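Local coordinates for clostripain-related protein (Bacteroides thetaiotaomicron, PDB 6N9J), which acts as a secreted C11 (clostripain-family) cysteine protease that cleaves peptide bonds, and is here bound covalently by an irreversible peptide inhibitor, at residues A[114-119]-A[357-362]; A[181-186]-A[339-344]; A[205-210]-A[240-245]; A[252-257]-A[304-309]; A[288-293]-A[309-314]. One frame throughout, in Å; residues are numbered along the deposited sequence.

Contact 1 (A[114-119]-A[357-362]); sequences DGWLPY and EKYYRQ
Trp116 and Pro118 meet two successive tyrosines of the helix at 357-362. Tyr360, whose CG anti to the backbone N (chi1 -169°) brings the ring to the indole, turns its edge to one indole face in a T-shaped (edge-to-face) pair, planes at 69°, with Tyr360 CD2 3.6 Å from Trp116 CZ2; Leu117 CD2 covers the opposite face. At the indole edge, Tyr359 CD1 lies 4.0 Å from Trp116 CZ3. A leucine in place of Trp116 lacks the broad indole face, so the edge of Tyr360 would probably lose its packing surface and a gap would open between loop and helix.

The CH-pi contact belongs to Pro118, whose CB stands over the centre of the Tyr359 ring, 3.6 Å from the centroid and 9° off the normal. Proline suits the place, being compact and rich in C-H groups.

Polar contact passes through one water, which donates to Trp116 O at 2.9 Å and is hydrogen-bonded to Tyr359 OH at 2.9 Å. The hydroxyl of Tyr360 goes elsewhere, to Glu167.

The loop side is a type II' beta turn from Asp114 to Leu117, side-chain-free Gly115 taking the positive phi, docked by an aromatic cluster on helix 355-363.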
# COMPACT_ATOMS: atom_id res chain seq x y z
N ASP A 114 0.39 -7.17 -5.15
CA ASP A 114 1.37 -8.26 -5.04
C ASP A 114 2.77 -7.67 -5.25
O ASP A 114 3.56 -8.16 -6.06
CB ASP A 114 1.07 -9.38 -6.04
CG ASP A 114 1.60 -10.75 -5.59
OD1 ASP A 114 2.60 -10.79 -4.83
OD2 ASP A 114 1.03 -11.79 -5.98
N GLY A 115 3.07 -6.60 -4.52
CA GLY A 115 4.40 -6.01 -4.55
C GLY A 115 4.91 -5.65 -5.94
O GLY A 115 4.22 -5.01 -6.74
N TRP A 116 6.14 -6.08 -6.22
CA TRP A 116 6.82 -5.72 -7.45
C TRP A 116 6.59 -6.71 -8.57
O TRP A 116 6.96 -6.45 -9.72
CB TRP A 116 8.32 -5.59 -7.20
CG TRP A 116 8.92 -6.89 -6.74
CD1 TRP A 116 9.07 -7.30 -5.45
CD2 TRP A 116 9.41 -7.94 -7.56
NE1 TRP A 116 9.65 -8.55 -5.41
CE2 TRP A 116 9.86 -8.97 -6.70
CE3 TRP A 116 9.53 -8.13 -8.95
CZ2 TRP A 116 10.43 -10.16 -7.18
CZ3 TRP A 116 10.08 -9.31 -9.42
CH2 TRP A 116 10.52 -10.31 -8.53
N LEU A 117 6.00 -7.86 -8.24
CA LEU A 117 5.97 -9.01 -9.16
C LEU A 117 5.36 -8.67 -10.52
O LEU A 117 4.35 -7.95 -10.59
CB LEU A 117 5.21 -10.17 -8.51
CG LEU A 117 6.00 -10.81 -7.37
CD1 LEU A 117 5.12 -11.73 -6.55
CD2 LEU A 117 7.18 -11.56 -7.94
N PRO A 118 6.00 -9.15 -11.60
CA PRO A 118 5.52 -8.89 -12.96
C PRO A 118 4.23 -9.64 -13.29
O PRO A 118 4.04 -10.77 -12.84
CB PRO A 118 6.68 -9.37 -13.84
CG PRO A 118 7.35 -10.40 -13.01
CD PRO A 118 7.27 -9.89 -11.60
N TYR A 119 3.34 -8.99 -14.04
CA TYR A 119 2.13 -9.62 -14.55
C TYR A 119 1.94 -9.23 -16.01
O TYR A 119 1.91 -8.05 -16.34
CB TYR A 119 0.90 -9.21 -13.74
CG TYR A 119 -0.39 -9.82 -14.26
CD1 TYR A 119 -0.77 -11.10 -13.88
CD2 TYR A 119 -1.23 -9.12 -15.12
CE1 TYR A 119 -1.95 -11.66 -14.35
CE2 TYR A 119 -2.40 -9.66 -15.59
CZ TYR A 119 -2.75 -10.94 -15.20
OH TYR A 119 -3.92 -11.50 -15.66
N GLU A 357 12.76 -13.55 -11.69
CA GLU A 357 14.11 -13.08 -11.36
C GLU A 357 14.72 -12.34 -12.53
O GLU A 357 15.36 -11.31 -12.35
CB GLU A 357 15.03 -14.23 -10.94
CG GLU A 357 14.61 -14.89 -9.63
CD GLU A 357 15.78 -15.36 -8.78
OE1 GLU A 357 16.95 -15.21 -9.21
OE2 GLU A 357 15.51 -15.87 -7.68
N LYS A 358 14.52 -12.86 -13.74
CA LYS A 358 15.00 -12.18 -14.93
C LYS A 358 14.39 -10.78 -15.02
O LYS A 358 15.07 -9.81 -15.38
CB LYS A 358 14.67 -12.98 -16.20
N TYR A 359 13.11 -10.68 -14.68
CA TYR A 359 12.44 -9.39 -14.62
C TYR A 359 13.05 -8.52 -13.51
O TYR A 359 13.33 -7.35 -13.72
CB TYR A 359 10.93 -9.57 -14.39
CG TYR A 359 10.16 -8.27 -14.26
CD1 TYR A 359 9.96 -7.68 -13.02
CD2 TYR A 359 9.63 -7.64 -15.39
CE1 TYR A 359 9.27 -6.48 -12.90
CE2 TYR A 359 8.94 -6.45 -15.28
CZ TYR A 359 8.76 -5.87 -14.04
OH TYR A 359 8.06 -4.70 -13.93
N TYR A 360 13.25 -9.12 -12.34
CA TYR A 360 13.84 -8.40 -11.21
C TYR A 360 15.16 -7.75 -11.56
O TYR A 360 15.38 -6.58 -11.27
CB TYR A 360 14.05 -9.35 -10.03
CG TYR A 360 14.40 -8.69 -8.71
CD1 TYR A 360 15.72 -8.51 -8.33
CD2 TYR A 360 13.40 -8.30 -7.82
CE1 TYR A 360 16.04 -7.93 -7.10
CE2 TYR A 360 13.71 -7.74 -6.59
CZ TYR A 360 15.03 -7.55 -6.24
OH TYR A 360 15.35 -6.99 -5.03
N ARG A 361 16.03 -8.53 -12.20
CA ARG A 361 17.39 -8.10 -12.49
C ARG A 361 17.44 -7.06 -13.60
O ARG A 361 18.48 -6.46 -13.86
CB ARG A 361 18.25 -9.30 -12.89
CG ARG A 361 18.39 -10.33 -11.78
CD ARG A 361 19.24 -11.53 -12.22
NE ARG A 361 19.53 -12.41 -11.09
CZ ARG A 361 20.66 -12.38 -10.39
NH1 ARG A 361 21.62 -11.51 -10.70
NH2 ARG A 361 20.84 -13.21 -9.37
N GLN A 362 16.31 -6.84 -14.25
CA GLN A 362 16.28 -6.00 -15.43
C GLN A 362 15.47 -4.71 -15.22
O GLN A 362 15.83 -3.67 -15.76
CB GLN A 362 15.72 -6.80 -16.61
CG GLN A 362 15.90 -6.15 -17.97
CD GLN A 362 15.61 -7.12 -19.10
OE1 GLN A 362 15.58 -8.34 -18.89
NE2 GLN A 362 15.39 -6.59 -20.30
O HOH W 1 7.88 -4.06 -11.07

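Contact 2 (A[181-186]-A[339-344]); sequences GSPTEI and DGFEGV
An ST turn just beyond strand 178-181 presents Pro183 to Phe341 and Gly343 of the loop that leads into strand 345-346. In the turn Ser182 OG accepts from Thr184 N at 3.1 Å, with an N-H...O angle of 149°, and the same hydroxyl is also hydrogen-bonded to Ser239 O. The chain then runs on to Glu185 and Ile186, which bind the peptide inhibitor, Glu185 through its carboxylate and Ile186 through its backbone, so the turn lies next to the inhibitor site and probably borders the region where substrate binds.

Pro183 carries nearly all of the contact from its side. Its CG comes to the edge of the Phe341 ring, near the ring plane, 3.7 Å from Phe341 CE1, and the two side chains cross at about a right angle. The same Pro183 CG lies 3.8 Å from Gly343 O, and Pro183 CB is 4.2 Å from Val344 C. Phe341 reaches the proline because its CG is anti to the backbone N (chi1 168°). One face of its ring lies under the loop's own backbone, with Gly343 N 3.5 Å above the plane and over the centre. Gly343 suits the bend, since at its phi of 101° a CB would jam against Glu342 O.

Gly343 O is hydrogen-bonded to Ser241 OG of strand 239-244, and Phe341 also touches Ser239 and Tyr279. The two loops meet by van der Waals contact, mostly carbon on carbon, with the Gly343 carbonyl O also against the rigid proline ring; no polar bond joins them, and their polar groups bond to the surrounding strands and loops.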
# COMPACT_ATOMS: atom_id res chain seq x y z
N GLY A 181 1.83 1.13 4.22
CA GLY A 181 1.33 -0.16 3.78
C GLY A 181 1.68 -1.33 4.68
O GLY A 181 2.25 -1.15 5.75
N SER A 182 1.31 -2.54 4.25
CA SER A 182 1.69 -3.78 4.94
C SER A 182 2.63 -4.57 4.06
O SER A 182 2.46 -4.59 2.85
CB SER A 182 0.46 -4.64 5.25
OG SER A 182 0.84 -5.83 5.92
N PRO A 183 3.65 -5.21 4.66
CA PRO A 183 4.49 -6.10 3.85
C PRO A 183 3.83 -7.46 3.63
O PRO A 183 4.25 -8.25 2.75
CB PRO A 183 5.77 -6.23 4.68
CG PRO A 183 5.35 -5.93 6.10
CD PRO A 183 4.14 -5.04 6.05
N THR A 184 2.78 -7.74 4.40
CA THR A 184 2.09 -9.01 4.28
C THR A 184 0.67 -8.75 3.75
O THR A 184 0.41 -7.68 3.16
CB THR A 184 2.09 -9.77 5.63
OG1 THR A 184 1.55 -11.09 5.45
CG2 THR A 184 1.33 -9.02 6.71
N GLU A 185 -0.23 -9.71 3.90
CA GLU A 185 -1.60 -9.55 3.42
C GLU A 185 -2.37 -8.53 4.25
O GLU A 185 -2.26 -8.51 5.48
CB GLU A 185 -2.34 -10.88 3.43
CG GLU A 185 -1.92 -11.83 2.34
CD GLU A 185 -2.49 -13.21 2.54
OE1 GLU A 185 -3.64 -13.45 2.13
OE2 GLU A 185 -1.80 -14.06 3.14
N ILE A 186 -3.15 -7.71 3.56
CA ILE A 186 -4.06 -6.74 4.16
C ILE A 186 -5.45 -7.36 4.28
O ILE A 186 -5.93 -8.00 3.35
CB ILE A 186 -4.14 -5.45 3.31
CG1 ILE A 186 -2.92 -4.57 3.57
CG2 ILE A 186 -5.44 -4.68 3.60
CD1 ILE A 186 -3.04 -3.71 4.82
N ASP A 339 6.59 -12.67 14.52
CA ASP A 339 7.85 -12.56 15.26
C ASP A 339 9.01 -12.27 14.30
O ASP A 339 9.27 -13.04 13.38
CB ASP A 339 8.11 -13.83 16.05
CG ASP A 339 9.35 -13.74 16.91
OD1 ASP A 339 9.23 -13.22 18.04
OD2 ASP A 339 10.42 -14.19 16.45
N GLY A 340 9.68 -11.13 14.51
CA GLY A 340 10.77 -10.72 13.64
C GLY A 340 10.44 -9.54 12.75
O GLY A 340 11.27 -9.06 11.98
N PHE A 341 9.20 -9.06 12.84
CA PHE A 341 8.68 -8.01 11.96
C PHE A 341 9.42 -6.69 12.08
O PHE A 341 9.50 -6.10 13.16
CB PHE A 341 7.19 -7.82 12.28
CG PHE A 341 6.56 -6.61 11.66
CD1 PHE A 341 6.12 -6.63 10.34
CD2 PHE A 341 6.36 -5.46 12.41
CE1 PHE A 341 5.51 -5.52 9.79
CE2 PHE A 341 5.75 -4.35 11.86
CZ PHE A 341 5.33 -4.37 10.54
N GLU A 342 9.97 -6.21 10.97
CA GLU A 342 10.61 -4.91 11.01
C GLU A 342 9.96 -3.94 10.03
O GLU A 342 10.41 -2.80 9.89
CB GLU A 342 12.11 -5.04 10.74
CG GLU A 342 12.87 -5.82 11.83
CD GLU A 342 12.85 -5.14 13.21
OE1 GLU A 342 13.18 -5.83 14.20
OE2 GLU A 342 12.52 -3.93 13.30
N GLY A 343 8.90 -4.40 9.38
CA GLY A 343 8.02 -3.49 8.66
C GLY A 343 8.19 -3.40 7.16
O GLY A 343 7.39 -2.72 6.51
N VAL A 344 9.21 -4.04 6.60
CA VAL A 344 9.47 -3.95 5.16
C VAL A 344 9.86 -5.31 4.58
O VAL A 344 10.60 -6.07 5.20
CB VAL A 344 10.58 -2.91 4.85
CG1 VAL A 344 10.77 -2.75 3.34
CG2 VAL A 344 10.23 -1.57 5.46

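Contact 3 (A[205-210]-A[240-245]); sequences SPAVSI and ISVIKS
Ala207 and Val208, in the first turn of a helix, meet Val242 on a strand. The segment begins with Ser205 at the N-cap position, though its side chain makes no capping bond. Its carbonyl is busier: Ser205 O accepts from Ser209 N at 3.0 Å and from Ser209 OG at 2.9 Å, the hydroxyl lying above the carbonyl plane, 48° out of it. Pro206 follows, well suited to a first helical turn, where a missing N-H costs no bond. Ala207 comes next, and its CB is 3.9 Å from Val242 CG1 while its carbonyl O is 3.7 Å from Val242 CG2. The valine serves both because CG1 is anti to the backbone N (chi1 171°) and CG2 takes the place beside that N, so the fork meets a methyl with one branch and the backbone with the other. Alanine's small side chain lets the helix come this near. Val208 adds only a loose approach, its N 4.5 Å from Val242 CG2.

Ile210 turns to helix 193-200. Ala207 also touches Tyr178 and Ile180, and Val208 touches Trp317, so helix 206-221 lies against a sheet in which strand 239-244 runs antiparallel to both its neighbours, 178-181 and 315-327.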
# COMPACT_ATOMS: atom_id res chain seq x y z
N SER A 205 2.13 15.37 10.44
CA SER A 205 2.46 13.96 10.21
C SER A 205 1.29 13.07 9.78
O SER A 205 0.94 12.15 10.51
CB SER A 205 3.07 13.35 11.48
OG SER A 205 4.37 13.85 11.74
N PRO A 206 0.67 13.35 8.62
CA PRO A 206 -0.47 12.51 8.21
C PRO A 206 -0.13 11.02 8.04
O PRO A 206 -0.99 10.19 8.36
CB PRO A 206 -0.89 13.11 6.85
CG PRO A 206 0.22 14.07 6.46
CD PRO A 206 0.83 14.52 7.74
N ALA A 207 1.07 10.68 7.58
CA ALA A 207 1.41 9.27 7.33
C ALA A 207 1.39 8.49 8.64
O ALA A 207 0.80 7.41 8.73
CB ALA A 207 2.77 9.15 6.64
N VAL A 208 2.00 9.06 9.67
CA VAL A 208 1.99 8.46 10.99
C VAL A 208 0.56 8.39 11.52
O VAL A 208 0.14 7.37 12.05
CB VAL A 208 2.89 9.25 11.98
CG1 VAL A 208 2.74 8.71 13.39
CG2 VAL A 208 4.34 9.18 11.54
N SER A 209 -0.18 9.50 11.37
CA SER A 209 -1.58 9.55 11.80
C SER A 209 -2.42 8.46 11.14
O SER A 209 -3.25 7.82 11.79
CB SER A 209 -2.21 10.91 11.50
OG SER A 209 -1.50 11.95 12.13
N ILE A 210 -2.22 8.28 9.84
CA ILE A 210 -2.96 7.28 9.08
C ILE A 210 -2.64 5.89 9.63
O ILE A 210 -3.55 5.09 9.89
CB ILE A 210 -2.65 7.36 7.57
CG1 ILE A 210 -3.23 8.65 6.98
CG2 ILE A 210 -3.19 6.11 6.81
CD1 ILE A 210 -2.64 9.07 5.62
N ILE A 240 1.54 -2.88 9.95
CA ILE A 240 1.66 -1.66 9.15
C ILE A 240 3.00 -0.99 9.43
O ILE A 240 3.49 -1.06 10.54
CB ILE A 240 0.50 -0.65 9.46
CG1 ILE A 240 -0.86 -1.27 9.15
CG2 ILE A 240 0.65 0.66 8.69
CD1 ILE A 240 -1.16 -1.38 7.66
N SER A 241 3.59 -0.36 8.41
CA SER A 241 4.73 0.52 8.62
C SER A 241 4.66 1.77 7.73
O SER A 241 3.80 1.89 6.85
CB SER A 241 6.05 -0.23 8.36
OG SER A 241 6.19 -0.59 7.00
N VAL A 242 5.57 2.71 7.97
CA VAL A 242 5.66 3.95 7.21
C VAL A 242 7.11 4.15 6.77
O VAL A 242 8.02 4.20 7.60
CB VAL A 242 5.23 5.19 8.04
CG1 VAL A 242 5.54 6.48 7.30
CG2 VAL A 242 3.75 5.13 8.39
N ILE A 243 7.31 4.24 5.46
CA ILE A 243 8.63 4.49 4.90
C ILE A 243 8.76 5.94 4.43
O ILE A 243 7.89 6.42 3.70
CB ILE A 243 8.91 3.55 3.74
CG1 ILE A 243 9.02 2.11 4.26
CG2 ILE A 243 10.18 3.97 2.99
CD1 ILE A 243 9.12 1.09 3.16
N LYS A 244 9.83 6.61 4.87
CA LYS A 244 10.16 7.98 4.46
C LYS A 244 11.09 7.95 3.24
O LYS A 244 12.27 7.57 3.35
CB LYS A 244 10.84 8.73 5.62
CG LYS A 244 11.08 10.22 5.40
CD LYS A 244 11.77 10.84 6.60
CE LYS A 244 11.62 12.35 6.64
NZ LYS A 244 12.16 13.02 5.43
N SER A 245 10.56 8.36 2.08
CA SER A 245 11.22 8.06 0.81
C SER A 245 12.53 8.81 0.60
O SER A 245 13.42 8.34 -0.12
CB SER A 245 10.26 8.36 -0.36
OG SER A 245 10.19 9.74 -0.65

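Contact 4 (A[252-257]-A[304-309]); sequences AAATRD and FNHYKE
Tyr307 sets the edge of its ring against the helix of residues 252-257, overlapping Ala254 and Thr255. Its CD1 is 3.9 Å from Ala254 CB and equally near the backbone carbon Ala254 C, which lies close to the ring plane. Farther along the same edge, Tyr307 CE1 comes to 3.2 Å from Thr255 OG1. The threonine and tyrosine side chains lie side by side and point the same way; with the tyrosine CG anti to the backbone N (chi1 177°), the ring edge is brought alongside Ala254 and Thr255.

Thr255 OG1 has its own helix to serve, being hydrogen-bonded to Leu251 O one turn earlier, and it also accepts from a water at 2.7 Å. That water approaches Tyr307 OH too, but so closely that the details of the second link are doubtful.

The two segments form an antiparallel helix pair, 162° between their directions, with axes 9.1 Å apart. Ala254 suits the nearest point, since a methyl lets the backbones close to 5.2 Å between Ala254 CA and Tyr307 CA. The same methyl meets His306, Ala254 CB standing 3.9 Å from His306 CD2 at an oblique angle to the imidazole.

With a serine here in place of Tyr307 the ring would be missing, which would probably open a gap beside Ala254 and deprive Leu290 and Met294 of the neighbouring helix 290-297 of the surface they touch. Thr255 also touches Trp366 of helix 365-369.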
# COMPACT_ATOMS: atom_id res chain seq x y z
N ALA A 252 20.05 2.49 0.35
CA ALA A 252 20.68 1.76 -0.76
C ALA A 252 22.20 1.82 -0.66
O ALA A 252 22.88 0.83 -0.87
CB ALA A 252 20.21 2.32 -2.09
N ALA A 253 22.73 3.00 -0.33
CA ALA A 253 24.17 3.17 -0.15
C ALA A 253 24.68 2.38 1.06
O ALA A 253 25.77 1.81 1.02
CB ALA A 253 24.53 4.65 -0.01
N ALA A 254 23.90 2.33 2.14
CA ALA A 254 24.30 1.55 3.31
C ALA A 254 24.25 0.06 2.99
O ALA A 254 25.04 -0.71 3.51
CB ALA A 254 23.41 1.87 4.50
N THR A 255 23.32 -0.33 2.12
CA THR A 255 23.20 -1.73 1.70
C THR A 255 24.42 -2.19 0.91
O THR A 255 24.93 -3.28 1.14
CB THR A 255 21.93 -1.95 0.84
OG1 THR A 255 20.77 -1.67 1.62
CG2 THR A 255 21.87 -3.39 0.31
N ARG A 256 24.88 -1.35 -0.00
CA ARG A 256 26.02 -1.68 -0.84
C ARG A 256 27.24 -1.97 0.02
O ARG A 256 27.95 -2.94 -0.21
CB ARG A 256 26.30 -0.56 -1.83
CG ARG A 256 25.13 -0.27 -2.76
CD ARG A 256 25.42 0.84 -3.77
NE ARG A 256 26.57 1.64 -3.39
CZ ARG A 256 26.61 2.97 -3.46
NH1 ARG A 256 25.56 3.64 -3.90
NH2 ARG A 256 27.71 3.62 -3.08
N ASP A 257 27.45 -1.14 1.03
CA ASP A 257 28.58 -1.29 1.93
C ASP A 257 28.54 -2.61 2.69
O ASP A 257 29.58 -3.23 2.93
CB ASP A 257 28.64 -0.12 2.91
CG ASP A 257 28.90 1.20 2.22
OD1 ASP A 257 29.10 1.20 0.98
OD2 ASP A 257 28.89 2.23 2.92
N PHE A 304 27.35 -2.87 9.48
CA PHE A 304 25.99 -3.25 9.82
C PHE A 304 25.33 -2.30 10.79
O PHE A 304 24.17 -1.95 10.61
CB PHE A 304 25.94 -4.65 10.42
CG PHE A 304 24.55 -5.11 10.72
CD1 PHE A 304 23.62 -5.25 9.71
CD2 PHE A 304 24.18 -5.40 12.02
CE1 PHE A 304 22.34 -5.67 9.98
CE2 PHE A 304 22.89 -5.82 12.30
CZ PHE A 304 21.97 -5.95 11.28
N ASN A 305 26.06 -1.91 11.83
CA ASN A 305 25.51 -0.97 12.79
C ASN A 305 25.16 0.35 12.11
O ASN A 305 24.28 1.06 12.57
CB ASN A 305 26.48 -0.74 13.95
CG ASN A 305 26.70 -1.99 14.79
OD1 ASN A 305 25.88 -2.91 14.78
ND2 ASN A 305 27.81 -2.03 15.53
N HIS A 306 25.85 0.67 11.03
CA HIS A 306 25.53 1.85 10.24
C HIS A 306 24.26 1.61 9.43
O HIS A 306 23.41 2.49 9.30
CB HIS A 306 26.67 2.23 9.31
CG HIS A 306 26.33 3.36 8.39
ND1 HIS A 306 26.36 4.68 8.79
CD2 HIS A 306 25.92 3.37 7.10
CE1 HIS A 306 25.99 5.45 7.79
NE2 HIS A 306 25.72 4.69 6.75
N TYR A 307 24.14 0.40 8.87
CA TYR A 307 22.96 0.02 8.11
C TYR A 307 21.70 0.15 8.96
O TYR A 307 20.68 0.65 8.49
CB TYR A 307 23.07 -1.41 7.57
CG TYR A 307 21.83 -1.84 6.84
CD1 TYR A 307 21.66 -1.52 5.50
CD2 TYR A 307 20.81 -2.53 7.49
CE1 TYR A 307 20.52 -1.89 4.83
CE2 TYR A 307 19.66 -2.90 6.82
CZ TYR A 307 19.52 -2.58 5.49
OH TYR A 307 18.38 -2.93 4.82
N LYS A 308 21.77 -0.30 10.21
CA LYS A 308 20.61 -0.24 11.09
C LYS A 308 20.17 1.21 11.32
O LYS A 308 18.98 1.49 11.39
CB LYS A 308 20.90 -0.92 12.43
CG LYS A 308 21.09 -2.43 12.30
CD LYS A 308 20.94 -3.13 13.64
CE LYS A 308 21.98 -2.68 14.64
NZ LYS A 308 21.76 -3.29 15.99
N GLU A 309 21.14 2.12 11.42
CA GLU A 309 20.82 3.54 11.57
C GLU A 309 20.08 4.07 10.35
O GLU A 309 19.08 4.75 10.49
CB GLU A 309 22.09 4.37 11.79
CG GLU A 309 22.98 3.90 12.93
CD GLU A 309 22.43 4.23 14.31
OE1 GLU A 309 21.24 4.60 14.40
OE2 GLU A 309 23.19 4.11 15.29
O HOH W 2 18.87 -3.41 2.47

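Contact 5 (A[288-293]-A[309-314]); sequences HDLMGL and EMYKNA
Met291 bends back over the face of Tyr311, a Met-aromatic contact in which the methyl rather than the sulfur does the touching. Met291 CE is 3.8 Å from the ring centroid and 23° off the normal, a CH-pi approach displaced toward the CB side of the ring, where it is 3.6 Å from Tyr311 CG. Met291 SD stays above the same face at 5.0 Å from the centroid. Bends at chi2 and chi3 (83°) fold the flexible chain so that the methyl is pointed down onto the ring face, with the sulfur behind it; an unbranched, pliable methionine suits this, and Met291 CB reaches Tyr311 CZ at the other end of the ring.

This is packing between successive helices, 290-297 and 301-314, joined by a short loop. Leu290 meets Tyr311 at the ring edge, near its plane, with Leu290 CD2 3.9 Å from Tyr311 CE2, so neighbouring residues of the first turn grip one ring from two directions. Tyr311 projects from its helix with CG anti to the backbone N, and its hydroxyl is hydrogen-bonded to Glu342 O, which fixes the polar end of the ring.

The turn that carries Leu290 and Met291 is set by an N-cap. Asp289 suits it, its short side chain reaching forward to a backbone N-H of the first turn, which has no carbonyl of a preceding turn to bind, while its other oxygen, OD1, is hydrogen-bonded to Tyr279 OH and Glu342 N. Asp289 OD2 receives Gly292 N at 3.0 Å, on the anti side and 21° out of the carboxylate plane.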
# COMPACT_ATOMS: atom_id res chain seq x y z
N HIS A 288 10.23 -11.70 2.26
CA HIS A 288 10.94 -11.86 3.52
C HIS A 288 11.26 -10.52 4.16
O HIS A 288 11.39 -9.52 3.47
CB HIS A 288 12.24 -12.66 3.31
CG HIS A 288 12.00 -14.09 2.94
ND1 HIS A 288 11.90 -14.51 1.64
CD2 HIS A 288 11.82 -15.18 3.71
CE1 HIS A 288 11.67 -15.82 1.62
NE2 HIS A 288 11.62 -16.25 2.87
N ASP A 289 11.44 -10.51 5.48
CA ASP A 289 11.77 -9.28 6.16
C ASP A 289 13.18 -8.79 5.79
O ASP A 289 14.18 -9.50 5.97
CB ASP A 289 11.65 -9.45 7.67
CG ASP A 289 11.82 -8.13 8.42
OD1 ASP A 289 10.87 -7.30 8.44
OD2 ASP A 289 12.92 -7.95 8.98
N LEU A 290 13.23 -7.55 5.28
CA LEU A 290 14.48 -6.96 4.81
C LEU A 290 15.57 -6.88 5.88
O LEU A 290 16.73 -7.18 5.60
CB LEU A 290 14.22 -5.55 4.24
CG LEU A 290 15.45 -4.78 3.78
CD1 LEU A 290 16.09 -5.45 2.57
CD2 LEU A 290 15.10 -3.35 3.47
N MET A 291 15.21 -6.48 7.10
CA MET A 291 16.20 -6.44 8.18
C MET A 291 16.69 -7.84 8.52
O MET A 291 17.87 -8.04 8.80
CB MET A 291 15.65 -5.76 9.44
CG MET A 291 16.66 -5.73 10.62
SD MET A 291 18.18 -4.81 10.30
CE MET A 291 17.66 -3.14 10.65
N GLY A 292 15.77 -8.80 8.48
CA GLY A 292 16.08 -10.19 8.76
C GLY A 292 17.06 -10.72 7.74
O GLY A 292 17.99 -11.44 8.08
N LEU A 293 16.88 -10.32 6.49
CA LEU A 293 17.83 -10.69 5.44
C LEU A 293 19.24 -10.13 5.71
O LEU A 293 20.23 -10.85 5.61
CB LEU A 293 17.35 -10.21 4.07
CG LEU A 293 18.31 -10.47 2.90
CD1 LEU A 293 18.63 -11.94 2.79
CD2 LEU A 293 17.76 -9.96 1.58
N GLU A 309 21.14 2.12 11.42
CA GLU A 309 20.82 3.54 11.57
C GLU A 309 20.08 4.07 10.35
O GLU A 309 19.08 4.75 10.49
CB GLU A 309 22.09 4.37 11.79
CG GLU A 309 22.98 3.90 12.93
CD GLU A 309 22.43 4.23 14.31
OE1 GLU A 309 21.24 4.60 14.40
OE2 GLU A 309 23.19 4.11 15.29
N MET A 310 20.58 3.76 9.16
CA MET A 310 19.96 4.20 7.93
C MET A 310 18.60 3.55 7.77
O MET A 310 17.67 4.15 7.23
CB MET A 310 20.83 3.86 6.72
CG MET A 310 22.17 4.57 6.71
SD MET A 310 22.11 6.38 6.73
CE MET A 310 22.42 6.69 8.45
N TYR A 311 18.49 2.32 8.26
CA TYR A 311 17.20 1.62 8.26
C TYR A 311 16.20 2.33 9.17
O TYR A 311 15.04 2.48 8.81
CB TYR A 311 17.39 0.18 8.71
CG TYR A 311 16.18 -0.69 8.52
CD1 TYR A 311 15.14 -0.70 9.44
CD2 TYR A 311 16.07 -1.52 7.41
CE1 TYR A 311 14.04 -1.50 9.27
CE2 TYR A 311 14.96 -2.33 7.23
CZ TYR A 311 13.95 -2.32 8.16
OH TYR A 311 12.85 -3.12 7.99
N LYS A 312 16.65 2.70 10.36
CA LYS A 312 15.80 3.40 11.31
C LYS A 312 15.31 4.73 10.72
O LYS A 312 14.16 5.11 10.93
CB LYS A 312 16.54 3.64 12.63
N ASN A 313 16.19 5.42 10.00
CA ASN A 313 15.85 6.70 9.37
C ASN A 313 14.78 6.58 8.29
O ASN A 313 14.02 7.52 8.06
CB ASN A 313 17.09 7.35 8.75
CG ASN A 313 18.04 7.92 9.79
OD1 ASN A 313 17.69 8.05 10.96
ND2 ASN A 313 19.25 8.26 9.36
N ALA A 314 14.73 5.43 7.61
CA ALA A 314 13.81 5.26 6.50
C ALA A 314 12.48 4.67 6.95
O ALA A 314 11.42 5.07 6.45
CB ALA A 314 14.42 4.39 5.41

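Contact 1 closes the widest loop, around the other four; contacts 3, 4 and 5 fall within the loop of contact 2, contact 3 closing before 4 and 5, whose segments alternate. Contact 3 lies on strand 239-244 of the large mixed sheet, about 14 Å between centres from contact 2, whose Gly181 O and Gly343 O reach Ser241. Contacts 4 and 5 share helix 301-314, centres about 9 Å apart, and contact 5 joins contact 2 through Asp289 and Glu342. Contacts 2 to 5 thus link the inhibitor-binding loop 181-186 through the sheet and loop 339-344 to helices 290-297 and 301-314, while contact 1, its nearest atoms about 8 Å or more from the rest, joins a separate loop to helix 355-363.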